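Probable LacI-family transcriptional regulator (Corynebacterium glutamicum ATCC 13032, PDB 3BIL) probably acts as a LacI-family DNA-binding transcriptional regulator, with a periplasmic-binding-protein-like domain of the kind that senses small effectors in this family. Local coordinates at residues 175-178 with 179-183; 264-267 with 268-272. All coordinates share one frame; numbering follows the deposited sequence.

Both contacts are local, and they show how a periplasmic-binding-protein fold finishes one element and starts the next. Following the chain from the N terminus, contact 1 comes first and ends helix 169-181, just before the chain enters strand 187-190. Contact 2 follows much later, turning the chain from the end of helix 250-262 into strand 272-276. The two are in series, neither nested nor crossed; their centres lie about 16 Å apart and their nearest atoms about 5 Å, without touching. Both meet strand 244-247 and the C-terminal residues after strand 322-328: Leu179 touches Ile333, while Ser272 OG is hydrogen-bonded to Ile334 N.

Contact 1: 175-178 with 179-183; sequences AVEL and LAHNN
Leu178 and Asn182, one helical turn apart, lie side by side and point the same way. With CG of Leu178 anti to the backbone N (chi1 -169°), its CD1 branch runs alongside the amide of Asn182, Leu178 CD1 being 3.5 Å from Asn182 ND2. That amide folds back against the helix end and gives an N-H to the carbonyl, with Asn182 ND2 2.9 Å from Leu178 O. The acceptor lies close to the amide plane, whereas the donor stands tilted from the carbonyl plane. Asn182 N reaches Leu178 O from the opposite face at 3.2 Å, so one carbonyl is gripped by main chain and side chain of a single residue.

On another flank, His181 lays one ring face over Glu177 O, which sits 3.5 Å above the ring plane and toward its rim. That oxygen also takes the backbone N-H of His181. The placing of Glu177 OE1 against the ring is doubtful, but Glu177 OE2 is hydrogen-bonded to Ser213 OG. Leu179 faces the interior instead: Leu179 CG lies 3.4 Å from Ala175 O, and the side chain packs on Thr244 and Phe246 of strand 244-247. Beyond Asn182, Asn183 adopts positive phi and Asn183 N bonds to Ala180 O, while Ala184 N reaches Leu179 O. The pattern is the Schellman motif, here closing helix 169-181.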
loop_
_atom_site.group_PDB
_atom_site.type_symbol
_atom_site.label_atom_id
_atom_site.label_comp_id
_atom_site.label_asym_id
_atom_site.label_seq_id
_atom_site.Cartn_x
_atom_site.Cartn_y
_atom_site.Cartn_z
ATOM N N ALA A 175 -11.864 -14.867 16.582
ATOM C CA ALA A 175 -12.150 -15.392 15.249
ATOM C C ALA A 175 -12.418 -16.886 15.303
ATOM O O ALA A 175 -13.398 -17.344 14.710
ATOM C CB ALA A 175 -11.058 -15.083 14.290
ATOM N N VAL A 176 -11.590 -17.665 16.020
ATOM C CA VAL A 176 -11.855 -19.132 16.116
ATOM C C VAL A 176 -13.210 -19.429 16.760
ATOM O O VAL A 176 -14.013 -20.192 16.189
ATOM C CB VAL A 176 -10.718 -19.912 16.809
ATOM C CG1 VAL A 176 -11.136 -21.336 17.119
ATOM C CG2 VAL A 176 -9.442 -19.922 15.919
ATOM N N GLU A 177 -13.479 -18.782 17.907
ATOM C CA GLU A 177 -14.775 -18.864 18.598
ATOM C C GLU A 177 -15.929 -18.661 17.646
ATOM O O GLU A 177 -16.817 -19.499 17.569
ATOM C CB GLU A 177 -14.863 -17.892 19.789
ATOM C CG GLU A 177 -14.720 -18.556 21.172
ATOM C CD GLU A 177 -15.722 -19.724 21.385
ATOM O OE1 GLU A 177 -16.960 -19.471 21.385
ATOM O OE2 GLU A 177 -15.271 -20.896 21.546
ATOM N N LEU A 178 -15.869 -17.570 16.885
ATOM C CA LEU A 178 -16.861 -17.235 15.880
ATOM C C LEU A 178 -16.991 -18.265 14.784
ATOM O O LEU A 178 -18.116 -18.568 14.361
ATOM C CB LEU A 178 -16.536 -15.857 15.288
ATOM C CG LEU A 178 -17.556 -15.153 14.385
ATOM C CD1 LEU A 178 -18.869 -14.933 15.105
ATOM C CD2 LEU A 178 -17.017 -13.825 13.909
ATOM N N LEU A 179 -15.864 -18.809 14.301
ATOM C CA LEU A 179 -15.952 -19.897 13.301
ATOM C C LEU A 179 -16.666 -21.092 13.909
ATOM O O LEU A 179 -17.543 -21.709 13.260
ATOM C CB LEU A 179 -14.584 -20.286 12.667
ATOM C CG LEU A 179 -13.967 -19.113 11.875
ATOM C CD1 LEU A 179 -12.467 -19.183 11.636
ATOM C CD2 LEU A 179 -14.767 -18.762 10.621
ATOM N N ALA A 180 -16.323 -21.392 15.158
ATOM C CA ALA A 180 -16.905 -22.556 15.823
ATOM C C ALA A 180 -18.425 -22.431 16.011
ATOM O O ALA A 180 -19.151 -23.374 15.656
ATOM C CB ALA A 180 -16.225 -22.809 17.127
ATOM N N HIS A 181 -18.909 -21.282 16.532
ATOM C CA HIS A 181 -20.344 -21.081 16.676
ATOM C C HIS A 181 -21.086 -21.140 15.384
ATOM O O HIS A 181 -22.236 -21.538 15.372
ATOM C CB HIS A 181 -20.668 -19.772 17.371
ATOM C CG HIS A 181 -20.189 -19.739 18.790
ATOM N ND1 HIS A 181 -19.833 -18.571 19.432
ATOM C CD2 HIS A 181 -19.946 -20.746 19.668
ATOM C CE1 HIS A 181 -19.427 -18.860 20.657
ATOM N NE2 HIS A 181 -19.477 -20.172 20.820
ATOM N N ASN A 182 -20.445 -20.751 14.288
ATOM C CA ASN A 182 -21.093 -20.781 12.985
ATOM C C ASN A 182 -20.998 -22.102 12.227
ATOM O O ASN A 182 -21.462 -22.195 11.057
ATOM C CB ASN A 182 -20.553 -19.650 12.135
ATOM C CG ASN A 182 -21.205 -18.306 12.485
ATOM O OD1 ASN A 182 -22.345 -18.050 12.088
ATOM N ND2 ASN A 182 -20.468 -17.434 13.213
ATOM N N ASN A 183 -20.430 -23.127 12.896
ATOM C CA ASN A 183 -20.064 -24.397 12.244
ATOM C C ASN A 183 -19.358 -24.179 10.881
ATOM O O ASN A 183 -19.655 -24.848 9.910
ATOM C CB ASN A 183 -21.279 -25.334 12.079
ATOM C CG ASN A 183 -20.863 -26.778 11.691
ATOM O OD1 ASN A 183 -19.812 -27.271 12.137
ATOM N ND2 ASN A 183 -21.675 -27.443 10.855
#

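Contact 2: 264-267 with 268-272; sequences GLVI and GKDVS
Val266 and Asp270 are joined by two hydrogen bonds that run in opposite directions. Asp270 N donates to Val266 O at 2.6 Å, with an almost straight N-H...O angle of 177°, and Asp270 OD2 accepts from Val266 N at 3.2 Å, using its anti lone pair. The side chain can do this because CG of Asp270 stands beside its own backbone N (chi1 -65°), which swings the carboxylate back toward Val266. Both polar atoms of the Val266 backbone are thereby engaged by one residue. Val266 O has a further donor in Lys269 N, 3.0 Å away; Asp270 N comes nearly in line with the C=O bond, while Lys269 N stands well out of the carbonyl plane.

The Lys269 bond closes a type II beta turn over 266-269, with Gly268 in the position where positive phi favours glycine, and Gly268 N makes a weak bond to Val271 O. Apolar atoms flank this polar centre. Leu265 CD2 lies 3.8 Å from Asp270 CB, and Val266 CB is 3.7 Å from Lys269 CB. Ile267 CG1 and Val271 CG1 approach to 4.2 Å across the single backbone bridge between their residues, and both side chains rest on Cys260 of helix 250-262. Val266 N and O are thus both satisfied within the loop, which implies a reversal fixed by local bonds, the carboxylate serving as side-chain acceptor for one of them.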
loop_
_atom_site.group_PDB
_atom_site.type_symbol
_atom_site.label_atom_id
_atom_site.label_comp_id
_atom_site.label_asym_id
_atom_site.label_seq_id
_atom_site.Cartn_x
_atom_site.Cartn_y
_atom_site.Cartn_z
ATOM N N GLY A 264 -13.827 -19.445 -8.436
ATOM C CA GLY A 264 -15.252 -19.109 -8.576
ATOM C C GLY A 264 -16.098 -18.993 -7.296
ATOM O O GLY A 264 -17.327 -19.102 -7.330
ATOM N N LEU A 265 -15.486 -18.735 -6.155
ATOM C CA LEU A 265 -16.310 -18.752 -4.939
ATOM C C LEU A 265 -16.685 -17.345 -4.423
ATOM O O LEU A 265 -15.847 -16.443 -4.361
ATOM C CB LEU A 265 -15.649 -19.627 -3.847
ATOM C CG LEU A 265 -15.291 -21.066 -4.243
ATOM C CD1 LEU A 265 -14.008 -21.505 -3.548
ATOM C CD2 LEU A 265 -16.441 -22.074 -3.928
ATOM N N VAL A 266 -17.949 -17.164 -4.055
ATOM C CA VAL A 266 -18.375 -15.945 -3.363
ATOM C C VAL A 266 -18.032 -16.051 -1.871
ATOM O O VAL A 266 -18.620 -16.854 -1.150
ATOM C CB VAL A 266 -19.915 -15.647 -3.553
ATOM C CG1 VAL A 266 -20.282 -14.208 -3.068
ATOM C CG2 VAL A 266 -20.336 -15.824 -5.003
ATOM N N ILE A 267 -17.067 -15.250 -1.421
ATOM C CA ILE A 267 -16.826 -15.051 -0.015
ATOM C C ILE A 267 -18.071 -14.585 0.712
ATOM O O ILE A 267 -18.866 -13.806 0.165
ATOM C CB ILE A 267 -15.717 -14.034 0.224
ATOM C CG1 ILE A 267 -14.452 -14.562 -0.445
ATOM C CG2 ILE A 267 -15.557 -13.774 1.772
ATOM C CD1 ILE A 267 -13.207 -13.856 -0.131
ATOM N N GLY A 268 -18.229 -15.032 1.957
ATOM C CA GLY A 268 -19.475 -14.807 2.691
ATOM C C GLY A 268 -20.697 -15.526 2.118
ATOM O O GLY A 268 -21.783 -15.403 2.669
ATOM N N LYS A 269 -20.541 -16.287 1.035
ATOM C CA LYS A 269 -21.641 -17.106 0.493
ATOM C C LYS A 269 -21.242 -18.592 0.288
ATOM O O LYS A 269 -21.905 -19.498 0.777
ATOM C CB LYS A 269 -22.169 -16.454 -0.791
ATOM C CG LYS A 269 -23.145 -17.257 -1.621
ATOM C CD LYS A 269 -24.572 -16.704 -1.583
ATOM C CE LYS A 269 -25.568 -17.728 -2.196
ATOM N NZ LYS A 269 -25.780 -18.939 -1.305
ATOM N N ASP A 270 -20.136 -18.845 -0.400
ATOM C CA ASP A 270 -19.729 -20.220 -0.706
ATOM C C ASP A 270 -18.567 -20.683 0.159
ATOM O O ASP A 270 -18.302 -21.864 0.223
ATOM C CB ASP A 270 -19.325 -20.349 -2.176
ATOM C CG ASP A 270 -20.475 -20.125 -3.123
ATOM O OD1 ASP A 270 -21.524 -20.812 -2.963
ATOM O OD2 ASP A 270 -20.325 -19.266 -4.035
ATOM N N VAL A 271 -17.879 -19.751 0.817
ATOM C CA VAL A 271 -16.747 -20.072 1.661
ATOM C C VAL A 271 -16.627 -18.928 2.666
ATOM O O VAL A 271 -17.027 -17.803 2.348
ATOM C CB VAL A 271 -15.505 -20.056 0.808
ATOM C CG1 VAL A 271 -15.237 -18.586 0.273
ATOM C CG2 VAL A 271 -14.323 -20.565 1.555
ATOM N N SER A 272 -16.060 -19.179 3.847
ATOM C CA SER A 272 -15.841 -18.126 4.825
ATOM C C SER A 272 -14.403 -17.627 4.783
ATOM O O SER A 272 -13.508 -18.424 4.615
ATOM C CB SER A 272 -16.153 -18.609 6.257
ATOM O OG SER A 272 -17.519 -19.001 6.364
#